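Malate dehydrogenase (Entamoeba histolytica, PDB 3I0P) probably catalyses the NAD-dependent interconversion of malate and oxaloacetate, as a two-subunit enzyme of the malate/L-lactate dehydrogenase family. Local coordinates at residues R322-A326 with G327-Y331; C293-D296 with L297-K301; E252-E255 with I256-C260; F300-N303 with V304-N308. All coordinates share one frame; numbering follows the deposited sequence.

How the interactions relate
Interactions 2 and 4 share helix 297-312: interaction 2 is its partly exposed N-terminal start, interaction 4 the next turns, and Arg295 and Asn303 join them. Interaction 1 begins the following helix, 328-340, and touches interaction 4 where Thr325 packs on Asn308. Interaction 3 is wholly buried in helix 244-259, with no direct touch to the other three in its own chain. Chemistry follows place. Buried interaction 3 relies on serine hydroxyls turned back to the backbone and on a Met-aromatic pair; interactions 1, 2 and 4 each carry a salt bridge, and interaction 1, largely buried like interaction 4, also holds NAD. All four also reach the second subunit.

Interaction 1: R322-A326 with G327-Y331; sequences RIYTA and GEKEY. With NAD (nicotinamide-adenine-dinucleotide), chain B.
Thr325 and Glu328 close a type II beta turn, with Glu328 N donating to Thr325 O at 3.0 Å, and the turn leads into helix 328-340 beside the bound NAD. Gly327, third in the turn and N-cap of the helix, has the positive phi (91°) usual there. Its N-H points almost straight at the adenosine ribose, Gly327 N lying 2.7 Å from NAD O2B. Glu328 then reaches back over the loop, with CG anti to the backbone N (chi1 -171°) and the rest extended. Glu328 OE1 meets Thr325 N at 2.9 Å. Glu328 OE2 forms a salt bridge with Arg322 NH2 at 3.1 Å, approached from above the carboxylate plane. Arg312 and Glu332 are further salt-bridge partners of Glu328 and Arg322 respectively, and water 1 links Glu328 OE2 to Arg322 NE and Ile323 O. Lys329 lays its chain over the Tyr324 ring, CD 4.0 Å from the centroid in a CH-pi contact. Its NZ adds a cation-pi contact, a weak bond to NAD N7A and a salt bridge with Glu240 of the second subunit. Glu330 comes last, its OE1 accepting from the ribose hydroxyl NAD O2B at 2.7 Å.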
loop_
_atom_site.group_PDB
_atom_site.type_symbol
_atom_site.label_atom_id
_atom_site.label_comp_id
_atom_site.label_asym_id
_atom_site.label_seq_id
_atom_site.Cartn_x
_atom_site.Cartn_y
_atom_site.Cartn_z
ATOM N N ARG A 322 -7.492 20.321 -13.458
ATOM C CA ARG A 322 -7.794 18.899 -13.660
ATOM C C ARG A 322 -7.379 17.988 -12.514
ATOM O O ARG A 322 -6.531 18.342 -11.689
ATOM C CB ARG A 322 -7.187 18.387 -14.972
ATOM C CG ARG A 322 -5.678 18.470 -15.038
ATOM C CD ARG A 322 -5.159 18.263 -16.458
ATOM N NE ARG A 322 -5.241 16.878 -16.931
ATOM C CZ ARG A 322 -4.371 16.328 -17.776
ATOM N NH1 ARG A 322 -3.343 17.029 -18.225
ATOM N NH2 ARG A 322 -4.517 15.069 -18.162
ATOM N N ILE A 323 -8.015 16.819 -12.486
ATOM C CA ILE A 323 -7.694 15.731 -11.585
ATOM C C ILE A 323 -6.996 14.654 -12.423
ATOM O O ILE A 323 -7.406 14.375 -13.547
ATOM C CB ILE A 323 -8.983 15.193 -10.895
ATOM C CG1 ILE A 323 -9.562 16.269 -9.962
ATOM C CG2 ILE A 323 -8.722 13.877 -10.142
ATOM C CD1 ILE A 323 -10.995 16.027 -9.494
ATOM N N TYR A 324 -5.924 14.082 -11.883
ATOM C CA TYR A 324 -5.193 13.019 -12.570
ATOM C C TYR A 324 -5.465 11.653 -11.929
ATOM O O TYR A 324 -6.016 11.556 -10.828
ATOM C CB TYR A 324 -3.684 13.303 -12.564
ATOM C CG TYR A 324 -3.278 14.647 -13.129
ATOM C CD1 TYR A 324 -2.674 14.746 -14.382
ATOM C CD2 TYR A 324 -3.489 15.827 -12.408
ATOM C CE1 TYR A 324 -2.301 15.981 -14.907
ATOM C CE2 TYR A 324 -3.110 17.067 -12.923
ATOM C CZ TYR A 324 -2.518 17.134 -14.172
ATOM O OH TYR A 324 -2.146 18.356 -14.684
ATOM N N THR A 325 -5.088 10.596 -12.633
ATOM C CA THR A 325 -5.054 9.272 -12.040
ATOM C C THR A 325 -3.646 8.672 -12.217
ATOM O O THR A 325 -2.847 9.157 -13.030
ATOM C CB THR A 325 -6.139 8.336 -12.622
ATOM O OG1 THR A 325 -5.900 8.146 -14.014
ATOM C CG2 THR A 325 -7.536 8.916 -12.428
ATOM N N ALA A 326 -3.345 7.632 -11.439
ATOM C CA ALA A 326 -2.036 6.998 -11.459
ATOM C C ALA A 326 -1.579 6.724 -12.884
ATOM O O ALA A 326 -2.264 6.036 -13.645
ATOM C CB ALA A 326 -2.065 5.716 -10.652
ATOM N N GLY A 327 -0.434 7.289 -13.249
ATOM C CA GLY A 327 0.179 7.013 -14.542
ATOM C C GLY A 327 -0.206 7.937 -15.687
ATOM O O GLY A 327 0.291 7.771 -16.800
ATOM N N GLU A 328 -1.083 8.904 -15.415
ATOM C CA GLU A 328 -1.582 9.840 -16.440
ATOM C C GLU A 328 -0.498 10.843 -16.818
ATOM O O GLU A 328 -0.175 10.994 -17.999
ATOM C CB GLU A 328 -2.850 10.564 -15.951
ATOM C CG GLU A 328 -3.578 11.389 -16.996
ATOM C CD GLU A 328 -4.956 11.863 -16.523
ATOM O OE1 GLU A 328 -5.252 11.693 -15.312
ATOM O OE2 GLU A 328 -5.748 12.394 -17.359
ATOM N N LYS A 329 0.049 11.514 -15.801
ATOM C CA LYS A 329 1.194 12.408 -15.943
ATOM C C LYS A 329 2.370 11.749 -16.678
ATOM O O LYS A 329 3.066 12.410 -17.461
ATOM C CB LYS A 329 1.635 12.941 -14.568
ATOM C CG LYS A 329 1.038 14.290 -14.221
ATOM C CD LYS A 329 0.713 14.435 -12.750
ATOM C CE LYS A 329 1.791 15.160 -11.970
ATOM N NZ LYS A 329 1.159 15.939 -10.871
ATOM N N GLU A 330 2.580 10.452 -16.446
ATOM C CA GLU A 330 3.683 9.756 -17.080
ATOM C C GLU A 330 3.413 9.503 -18.546
ATOM O O GLU A 330 4.330 9.564 -19.362
ATOM C CB GLU A 330 4.013 8.456 -16.362
ATOM C CG GLU A 330 4.770 8.648 -15.040
ATOM C CD GLU A 330 3.875 9.045 -13.877
ATOM O OE1 GLU A 330 2.659 8.768 -13.921
ATOM O OE2 GLU A 330 4.391 9.639 -12.910
ATOM N N TYR A 331 2.158 9.217 -18.882
ATOM C CA TYR A 331 1.768 8.971 -20.271
ATOM C C TYR A 331 1.947 10.234 -21.113
ATOM O O TYR A 331 2.538 10.190 -22.194
ATOM C CB TYR A 331 0.327 8.429 -20.349
ATOM C CG TYR A 331 -0.299 8.478 -21.730
ATOM C CD1 TYR A 331 0.016 7.522 -22.703
ATOM C CD2 TYR A 331 -1.212 9.488 -22.061
ATOM C CE1 TYR A 331 -0.564 7.576 -23.974
ATOM C CE2 TYR A 331 -1.791 9.553 -23.322
ATOM C CZ TYR A 331 -1.465 8.602 -24.270
ATOM O OH TYR A 331 -2.048 8.681 -25.508
HETATM P PA NAD B . 5.954 10.895 -7.014
HETATM O O1A NAD B . 6.535 11.570 -8.233
HETATM O O2A NAD B . 5.732 11.713 -5.783
HETATM O O5B NAD B . 4.562 10.241 -7.484
HETATM C C5B NAD B . 4.516 9.424 -8.668
HETATM C C4B NAD B . 3.217 8.613 -8.769
HETATM O O4B NAD B . 2.079 9.364 -8.327
HETATM C C3B NAD B . 2.894 8.215 -10.195
HETATM O O3B NAD B . 2.186 6.965 -10.167
HETATM C C2B NAD B . 1.982 9.321 -10.680
HETATM O O2B NAD B . 1.122 8.872 -11.728
HETATM C C1B NAD B . 1.194 9.633 -9.425
HETATM N N9A NAD B . 0.682 11.032 -9.334
HETATM C C8A NAD B . 1.408 12.158 -9.282
HETATM N N7A NAD B . 0.562 13.205 -9.170
HETATM C C5A NAD B . -0.703 12.724 -9.143
HETATM C C6A NAD B . -1.973 13.302 -9.043
HETATM N N6A NAD B . -2.127 14.644 -8.949
HETATM N N1A NAD B . -3.073 12.510 -9.052
HETATM C C2A NAD B . -2.958 11.179 -9.150
HETATM N N3A NAD B . -1.753 10.600 -9.242
HETATM C C4A NAD B . -0.615 11.349 -9.243
HETATM O O3 NAD B . 6.798 9.557 -6.635
HETATM P PN NAD B . 8.307 9.442 -6.033
HETATM O O1N NAD B . 8.189 8.848 -4.649
HETATM O O2N NAD B . 9.064 10.728 -6.252
HETATM O O5D NAD B . 8.998 8.339 -6.968
HETATM C C5D NAD B . 9.517 8.685 -8.255
HETATM C C4D NAD B . 10.259 7.498 -8.866
HETATM O O4D NAD B . 11.396 7.155 -8.069
HETATM C C3D NAD B . 9.391 6.249 -8.935
HETATM O O3D NAD B . 9.381 5.795 -10.296
HETATM C C2D NAD B . 10.038 5.248 -7.978
HETATM O O2D NAD B . 9.997 3.871 -8.393
HETATM C C1D NAD B . 11.472 5.729 -7.956
HETATM N N1N NAD B . 12.179 5.292 -6.755
HETATM C C2N NAD B . 13.034 4.250 -6.861
HETATM C C3N NAD B . 13.734 3.797 -5.740
HETATM C C7N NAD B . 14.687 2.639 -5.837
HETATM O O7N NAD B . 15.284 2.277 -4.831
HETATM N N7N NAD B . 14.863 2.035 -7.010
HETATM C C4N NAD B . 13.538 4.436 -4.512
HETATM C C5N NAD B . 12.640 5.505 -4.428
HETATM C C6N NAD B . 11.969 5.919 -5.578
HETATM O O HOH W 1 -6.745 14.492 -16.208
HETATM O O HOH W 2 -0.595 11.131 -12.965
#

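Interaction 2: C293-D296 with L297-K301; sequences CFRD and LNEFK
Phe300 N donates to Asp296 O over 3.0 Å, an i to i+4 backbone bond where the loop winds into helix 297-312. Just before it, Arg295 stretches out beside the new turn: CG stands anti to the backbone N (chi1 179°) and the chain stays straight to NE, bringing the guanidinium level with Glu299. Arg295 NH2 makes a salt bridge with Glu299 OE2 at 3.3 Å. The two planes are perpendicular; OE2 lies near the guanidinium plane, and the N-H reaches it from above the carboxylate plane. Glu299 O sits over the centre of one face of the Arg295 guanidinium, 3.6 Å above the plane. Asp296 is the N-cap of the helix: its OD2 accepts from Glu299 N at 3.1 Å, using the lone pair turned away from OD1. That bond occupies an amide of the first turn, which has no helical carbonyl before it, and the negative carboxylate probably also interacts favourably with the helix dipole. Asp296 OD2 and Glu299 OE1 are like charges 4.9 Å apart, and Arg295 on the other oxygen of Glu299 would be expected to ease their repulsion. Arg295 also uses NH1, which bonds to Asn303 OD1, one turn beyond Glu299, and to Cys260 O of the second subunit. Phe300 turns its ring inward onto Pro171 and Val291, and packs on Cys260 of that same neighbouring subunit.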
loop_
_atom_site.group_PDB
_atom_site.type_symbol
_atom_site.label_atom_id
_atom_site.label_comp_id
_atom_site.label_asym_id
_atom_site.label_seq_id
_atom_site.Cartn_x
_atom_site.Cartn_y
_atom_site.Cartn_z
ATOM N N CYS A 293 -8.755 -14.893 -14.660
ATOM C CA CYS A 293 -9.201 -15.886 -13.665
ATOM C C CYS A 293 -10.443 -15.442 -12.879
ATOM O O CYS A 293 -11.165 -16.281 -12.326
ATOM C CB CYS A 293 -8.085 -16.200 -12.678
ATOM S SG CYS A 293 -6.740 -17.169 -13.371
ATOM N N PHE A 294 -10.680 -14.128 -12.844
ATOM C CA PHE A 294 -11.760 -13.526 -12.063
ATOM C C PHE A 294 -12.904 -13.049 -12.928
ATOM O O PHE A 294 -14.064 -13.332 -12.644
ATOM C CB PHE A 294 -11.243 -12.313 -11.276
ATOM C CG PHE A 294 -10.272 -12.661 -10.198
ATOM C CD1 PHE A 294 -10.727 -13.091 -8.948
ATOM C CD2 PHE A 294 -8.900 -12.553 -10.423
ATOM C CE1 PHE A 294 -9.826 -13.415 -7.938
ATOM C CE2 PHE A 294 -7.993 -12.876 -9.433
ATOM C CZ PHE A 294 -8.454 -13.302 -8.179
ATOM N N ARG A 295 -12.554 -12.286 -13.961
ATOM C CA ARG A 295 -13.499 -11.598 -14.816
ATOM C C ARG A 295 -12.867 -11.456 -16.195
ATOM O O ARG A 295 -11.636 -11.490 -16.324
ATOM C CB ARG A 295 -13.802 -10.219 -14.224
ATOM C CG ARG A 295 -14.766 -9.362 -15.008
ATOM C CD ARG A 295 -14.864 -8.003 -14.386
ATOM N NE ARG A 295 -15.988 -7.224 -14.902
ATOM C CZ ARG A 295 -16.374 -6.055 -14.397
ATOM N NH1 ARG A 295 -15.727 -5.529 -13.365
ATOM N NH2 ARG A 295 -17.410 -5.415 -14.915
ATOM N N ASP A 296 -13.724 -11.326 -17.212
ATOM C CA ASP A 296 -13.343 -10.931 -18.566
ATOM C C ASP A 296 -12.410 -9.720 -18.514
ATOM O O ASP A 296 -12.689 -8.762 -17.783
ATOM C CB ASP A 296 -14.605 -10.556 -19.361
ATOM C CG ASP A 296 -14.312 -10.272 -20.834
ATOM O OD1 ASP A 296 -14.214 -11.248 -21.615
ATOM O OD2 ASP A 296 -14.181 -9.076 -21.203
ATOM N N LEU A 297 -11.326 -9.756 -19.290
ATOM C CA LEU A 297 -10.318 -8.686 -19.256
ATOM C C LEU A 297 -10.838 -7.321 -19.696
ATOM O O LEU A 297 -10.611 -6.315 -19.016
ATOM C CB LEU A 297 -9.077 -9.072 -20.074
ATOM C CG LEU A 297 -7.867 -8.129 -20.113
ATOM C CD1 LEU A 297 -7.482 -7.573 -18.739
ATOM C CD2 LEU A 297 -6.687 -8.850 -20.739
ATOM N N ASN A 298 -11.533 -7.289 -20.831
ATOM C CA ASN A 298 -12.061 -6.034 -21.372
ATOM C C ASN A 298 -13.153 -5.449 -20.509
ATOM O O ASN A 298 -13.269 -4.227 -20.390
ATOM C CB ASN A 298 -12.544 -6.211 -22.814
ATOM C CG ASN A 298 -11.396 -6.387 -23.784
ATOM O OD1 ASN A 298 -10.483 -5.553 -23.846
ATOM N ND2 ASN A 298 -11.418 -7.482 -24.529
ATOM N N GLU A 299 -13.940 -6.327 -19.895
ATOM C CA GLU A 299 -14.986 -5.900 -18.980
ATOM C C GLU A 299 -14.334 -5.269 -17.743
ATOM O O GLU A 299 -14.794 -4.225 -17.263
ATOM C CB GLU A 299 -15.884 -7.084 -18.613
ATOM C CG GLU A 299 -17.381 -6.816 -18.742
ATOM C CD GLU A 299 -18.218 -7.860 -17.989
ATOM O OE1 GLU A 299 -18.183 -9.048 -18.400
ATOM O OE2 GLU A 299 -18.904 -7.490 -16.990
ATOM N N PHE A 300 -13.247 -5.888 -17.266
ATOM C CA PHE A 300 -12.421 -5.350 -16.177
ATOM C C PHE A 300 -11.732 -4.034 -16.547
ATOM O O PHE A 300 -11.776 -3.072 -15.771
ATOM C CB PHE A 300 -11.376 -6.379 -15.734
ATOM C CG PHE A 300 -10.328 -5.826 -14.793
ATOM C CD1 PHE A 300 -10.454 -5.993 -13.412
ATOM C CD2 PHE A 300 -9.209 -5.154 -15.286
ATOM C CE1 PHE A 300 -9.490 -5.496 -12.539
ATOM C CE2 PHE A 300 -8.244 -4.646 -14.416
ATOM C CZ PHE A 300 -8.384 -4.821 -13.038
ATOM N N LYS A 301 -11.090 -3.995 -17.718
ATOM C CA LYS A 301 -10.487 -2.745 -18.214
ATOM C C LYS A 301 -11.496 -1.601 -18.229
ATOM O O LYS A 301 -11.163 -0.471 -17.861
ATOM C CB LYS A 301 -9.903 -2.908 -19.610
ATOM C CG LYS A 301 -8.643 -3.741 -19.692
ATOM C CD LYS A 301 -8.150 -3.724 -21.120
ATOM C CE LYS A 301 -7.093 -4.760 -21.353
ATOM N NZ LYS A 301 -6.401 -4.471 -22.632
#

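Interaction 3: E252-E255 with I256-C260; sequences EFVE and IMSSC
Glu252 and Phe253 are joined to Ile256 and Met257 by ordinary alpha-helical backbone bonds: Ile256 N to Glu252 O is 2.8 Å and Met257 N to Phe253 O is 3.0 Å. These belong to helix 244-259. Two serines near its C-terminal end add side-chain bonds of the same i to i-4 reach. Ser258 OG donates to Val254 O at 2.8 Å and Ser259 OG to Glu255 O at 2.7 Å. Each hydroxyl comes from above the carbonyl plane, while the amide of the same serine donates to the same oxygen. The two get there by different rotations, Ser258 with OG beside its backbone N (chi1 -58°) and Ser259 with OG between N and the carbonyl carbon (56°). The carboxylate of Glu255 is held by Asn164, Asn146 and Leu267 N. Apolar contacts lie elsewhere round the helix. Met257 CG rests over one face of the Phe253 ring, 3.4 Å from CE1, and its sulfur completes a Met-aromatic contact, SD standing obliquely 4.7 Å from the ring centroid. Met257 also packs on Phe285 and Ile287 of strand 282-290. Ile256 CD1 lies along the extended Glu252 chain, nearest OE2 at 3.6 Å, and its side chain meets Val304 of the second subunit. Both serine hydroxyls bond to carbonyls of their own helix, which probably lowers the cost of burying these polar groups.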
loop_
_atom_site.group_PDB
_atom_site.type_symbol
_atom_site.label_atom_id
_atom_site.label_comp_id
_atom_site.label_asym_id
_atom_site.label_seq_id
_atom_site.Cartn_x
_atom_site.Cartn_y
_atom_site.Cartn_z
ATOM N N GLU A 252 7.757 -0.363 5.953
ATOM C CA GLU A 252 8.178 -1.643 6.525
ATOM C C GLU A 252 7.632 -2.844 5.743
ATOM O O GLU A 252 8.361 -3.823 5.516
ATOM C CB GLU A 252 7.820 -1.756 8.007
ATOM C CG GLU A 252 8.362 -3.044 8.608
ATOM C CD GLU A 252 8.028 -3.258 10.067
ATOM O OE1 GLU A 252 7.484 -2.352 10.740
ATOM O OE2 GLU A 252 8.329 -4.365 10.541
ATOM N N PHE A 253 6.360 -2.760 5.339
ATOM C CA PHE A 253 5.740 -3.755 4.466
ATOM C C PHE A 253 6.652 -4.035 3.283
ATOM O O PHE A 253 7.039 -5.181 3.041
ATOM C CB PHE A 253 4.357 -3.272 3.999
ATOM C CG PHE A 253 3.783 -4.049 2.833
ATOM C CD1 PHE A 253 3.462 -5.399 2.956
ATOM C CD2 PHE A 253 3.537 -3.415 1.612
ATOM C CE1 PHE A 253 2.924 -6.101 1.873
ATOM C CE2 PHE A 253 2.994 -4.114 0.526
ATOM C CZ PHE A 253 2.688 -5.452 0.661
ATOM N N VAL A 254 7.029 -2.977 2.574
ATOM C CA VAL A 254 7.917 -3.104 1.427
ATOM C C VAL A 254 9.224 -3.818 1.807
ATOM O O VAL A 254 9.646 -4.765 1.127
ATOM C CB VAL A 254 8.189 -1.737 0.774
ATOM C CG1 VAL A 254 9.350 -1.836 -0.217
ATOM C CG2 VAL A 254 6.925 -1.235 0.092
ATOM N N GLU A 255 9.823 -3.379 2.910
ATOM C CA GLU A 255 11.065 -3.945 3.415
ATOM C C GLU A 255 10.972 -5.457 3.651
ATOM O O GLU A 255 11.848 -6.219 3.213
ATOM C CB GLU A 255 11.447 -3.238 4.717
ATOM C CG GLU A 255 12.824 -3.601 5.260
ATOM C CD GLU A 255 13.945 -2.889 4.526
ATOM O OE1 GLU A 255 15.006 -3.516 4.338
ATOM O OE2 GLU A 255 13.766 -1.709 4.130
ATOM N N ILE A 256 9.918 -5.879 4.351
ATOM C CA ILE A 256 9.712 -7.292 4.687
ATOM C C ILE A 256 9.497 -8.119 3.430
ATOM O O ILE A 256 10.110 -9.169 3.268
ATOM C CB ILE A 256 8.535 -7.472 5.644
ATOM C CG1 ILE A 256 8.891 -6.900 7.013
ATOM C CG2 ILE A 256 8.136 -8.938 5.753
ATOM C CD1 ILE A 256 7.697 -6.739 7.911
ATOM N N MET A 257 8.648 -7.631 2.532
ATOM C CA MET A 257 8.398 -8.299 1.254
ATOM C C MET A 257 9.674 -8.416 0.426
ATOM O O MET A 257 9.862 -9.393 -0.297
ATOM C CB MET A 257 7.329 -7.543 0.439
ATOM C CG MET A 257 5.956 -7.452 1.093
ATOM S SD MET A 257 5.110 -9.034 1.105
ATOM C CE MET A 257 4.291 -9.014 -0.493
ATOM N N SER A 258 10.541 -7.408 0.523
ATOM C CA SER A 258 11.763 -7.358 -0.286
ATOM C C SER A 258 12.882 -8.204 0.294
ATOM O O SER A 258 13.619 -8.819 -0.468
ATOM C CB SER A 258 12.231 -5.917 -0.501
ATOM O OG SER A 258 11.201 -5.167 -1.127
ATOM N N SER A 259 12.988 -8.268 1.629
ATOM C CA SER A 259 14.102 -8.987 2.286
ATOM C C SER A 259 13.780 -10.332 2.971
ATOM O O SER A 259 14.588 -11.260 2.924
ATOM C CB SER A 259 14.832 -8.069 3.267
ATOM O OG SER A 259 13.942 -7.538 4.227
ATOM N N CYS A 260 12.613 -10.443 3.596
ATOM C CA CYS A 260 12.354 -11.576 4.485
ATOM C C CYS A 260 12.068 -12.878 3.772
ATOM O O CYS A 260 12.340 -13.956 4.309
ATOM C CB CYS A 260 11.235 -11.249 5.468
ATOM S SG CYS A 260 11.774 -10.077 6.708
#

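Interaction 4: F300-N303 with V304-N308; sequences FKKN and VGDIN
Lys302 O accepts from Asp306 N at 2.8 Å, and the same two residues meet again through their side chains on helix 297-312. Lys302 NZ donates to Asp306 OD2 at 2.9 Å, on the lone pair that faces the other carboxylate oxygen. The lysine gets there by bending at chi2 and chi4, which brings its ammonium round to OD2. Asp306 OD1 has a second cation in Arg309, so each carboxylate oxygen has a cationic partner. On the inner side the contact turns apolar. Val304 CG2 lies over one face of the Phe300 ring, 4.0 Å from the centroid and 28° off the normal, a CH-pi contact backed by Ile170 of strand 166-170. Val304 CG2 is placed there by standing anti to the carbonyl carbon, beside the backbone N. Ile307 CD1 also approaches ND2 of Asn303, whose OD1 is engaged by Arg295, at 4.0 Å. The second subunit adds Phe266 against Asn303 and Glu252 against Ile307. The helix is thus amphipathic here: an i to i+4 ion pair on its more exposed side, probably stabilising the helix, and aliphatic and aromatic groups toward the sheet and the subunit interface.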
loop_
_atom_site.group_PDB
_atom_site.type_symbol
_atom_site.label_atom_id
_atom_site.label_comp_id
_atom_site.label_asym_id
_atom_site.label_seq_id
_atom_site.Cartn_x
_atom_site.Cartn_y
_atom_site.Cartn_z
ATOM N N PHE A 300 -13.247 -5.888 -17.266
ATOM C CA PHE A 300 -12.421 -5.350 -16.177
ATOM C C PHE A 300 -11.732 -4.034 -16.547
ATOM O O PHE A 300 -11.776 -3.072 -15.771
ATOM C CB PHE A 300 -11.376 -6.379 -15.734
ATOM C CG PHE A 300 -10.328 -5.826 -14.793
ATOM C CD1 PHE A 300 -10.454 -5.993 -13.412
ATOM C CD2 PHE A 300 -9.209 -5.154 -15.286
ATOM C CE1 PHE A 300 -9.490 -5.496 -12.539
ATOM C CE2 PHE A 300 -8.244 -4.646 -14.416
ATOM C CZ PHE A 300 -8.384 -4.821 -13.038
ATOM N N LYS A 301 -11.090 -3.995 -17.718
ATOM C CA LYS A 301 -10.487 -2.745 -18.214
ATOM C C LYS A 301 -11.496 -1.601 -18.229
ATOM O O LYS A 301 -11.163 -0.471 -17.861
ATOM C CB LYS A 301 -9.903 -2.908 -19.610
ATOM C CG LYS A 301 -8.643 -3.741 -19.692
ATOM C CD LYS A 301 -8.150 -3.724 -21.120
ATOM C CE LYS A 301 -7.093 -4.760 -21.353
ATOM N NZ LYS A 301 -6.401 -4.471 -22.632
ATOM N N LYS A 302 -12.721 -1.911 -18.652
ATOM C CA LYS A 302 -13.826 -0.963 -18.711
ATOM C C LYS A 302 -14.170 -0.416 -17.312
ATOM O O LYS A 302 -14.349 0.792 -17.120
ATOM C CB LYS A 302 -15.030 -1.656 -19.373
ATOM C CG LYS A 302 -16.398 -1.036 -19.107
ATOM C CD LYS A 302 -17.016 -0.444 -20.367
ATOM C CE LYS A 302 -18.488 -0.065 -20.120
ATOM N NZ LYS A 302 -18.653 1.057 -19.138
ATOM N N ASN A 303 -14.234 -1.311 -16.335
ATOM C CA ASN A 303 -14.550 -0.935 -14.967
ATOM C C ASN A 303 -13.493 0.033 -14.382
ATOM O O ASN A 303 -13.842 1.049 -13.771
ATOM C CB ASN A 303 -14.716 -2.207 -14.129
ATOM C CG ASN A 303 -15.542 -1.999 -12.859
ATOM O OD1 ASN A 303 -16.037 -2.969 -12.280
ATOM N ND2 ASN A 303 -15.676 -0.758 -12.412
ATOM N N VAL A 304 -12.210 -0.277 -14.595
ATOM C CA VAL A 304 -11.099 0.576 -14.150
ATOM C C VAL A 304 -11.184 1.967 -14.786
ATOM O O VAL A 304 -11.085 2.995 -14.092
ATOM C CB VAL A 304 -9.724 -0.094 -14.445
ATOM C CG1 VAL A 304 -8.568 0.898 -14.318
ATOM C CG2 VAL A 304 -9.510 -1.305 -13.535
ATOM N N GLY A 305 -11.389 1.991 -16.102
ATOM C CA GLY A 305 -11.626 3.237 -16.832
ATOM C C GLY A 305 -12.790 4.028 -16.261
ATOM O O GLY A 305 -12.668 5.231 -16.034
ATOM N N ASP A 306 -13.915 3.352 -16.028
ATOM C CA ASP A 306 -15.068 3.988 -15.403
ATOM C C ASP A 306 -14.715 4.642 -14.065
ATOM O O ASP A 306 -15.200 5.745 -13.772
ATOM C CB ASP A 306 -16.208 2.985 -15.199
ATOM C CG ASP A 306 -17.000 2.719 -16.466
ATOM O OD1 ASP A 306 -16.949 3.549 -17.401
ATOM O OD2 ASP A 306 -17.686 1.672 -16.516
ATOM N N ILE A 307 -13.892 3.969 -13.256
ATOM C CA ILE A 307 -13.436 4.541 -11.982
ATOM C C ILE A 307 -12.632 5.823 -12.242
ATOM O O ILE A 307 -12.932 6.871 -11.669
ATOM C CB ILE A 307 -12.674 3.488 -11.091
ATOM C CG1 ILE A 307 -13.673 2.568 -10.374
ATOM C CG2 ILE A 307 -11.755 4.153 -10.059
ATOM C CD1 ILE A 307 -13.141 1.173 -10.076
ATOM N N ASN A 308 -11.646 5.734 -13.136
ATOM C CA ASN A 308 -10.833 6.880 -13.545
ATOM C C ASN A 308 -11.659 8.034 -14.100
ATOM O O ASN A 308 -11.463 9.199 -13.711
ATOM C CB ASN A 308 -9.781 6.452 -14.574
ATOM C CG ASN A 308 -8.632 5.669 -13.954
ATOM O OD1 ASN A 308 -8.425 5.713 -12.746
ATOM N ND2 ASN A 308 -7.874 4.964 -14.779
#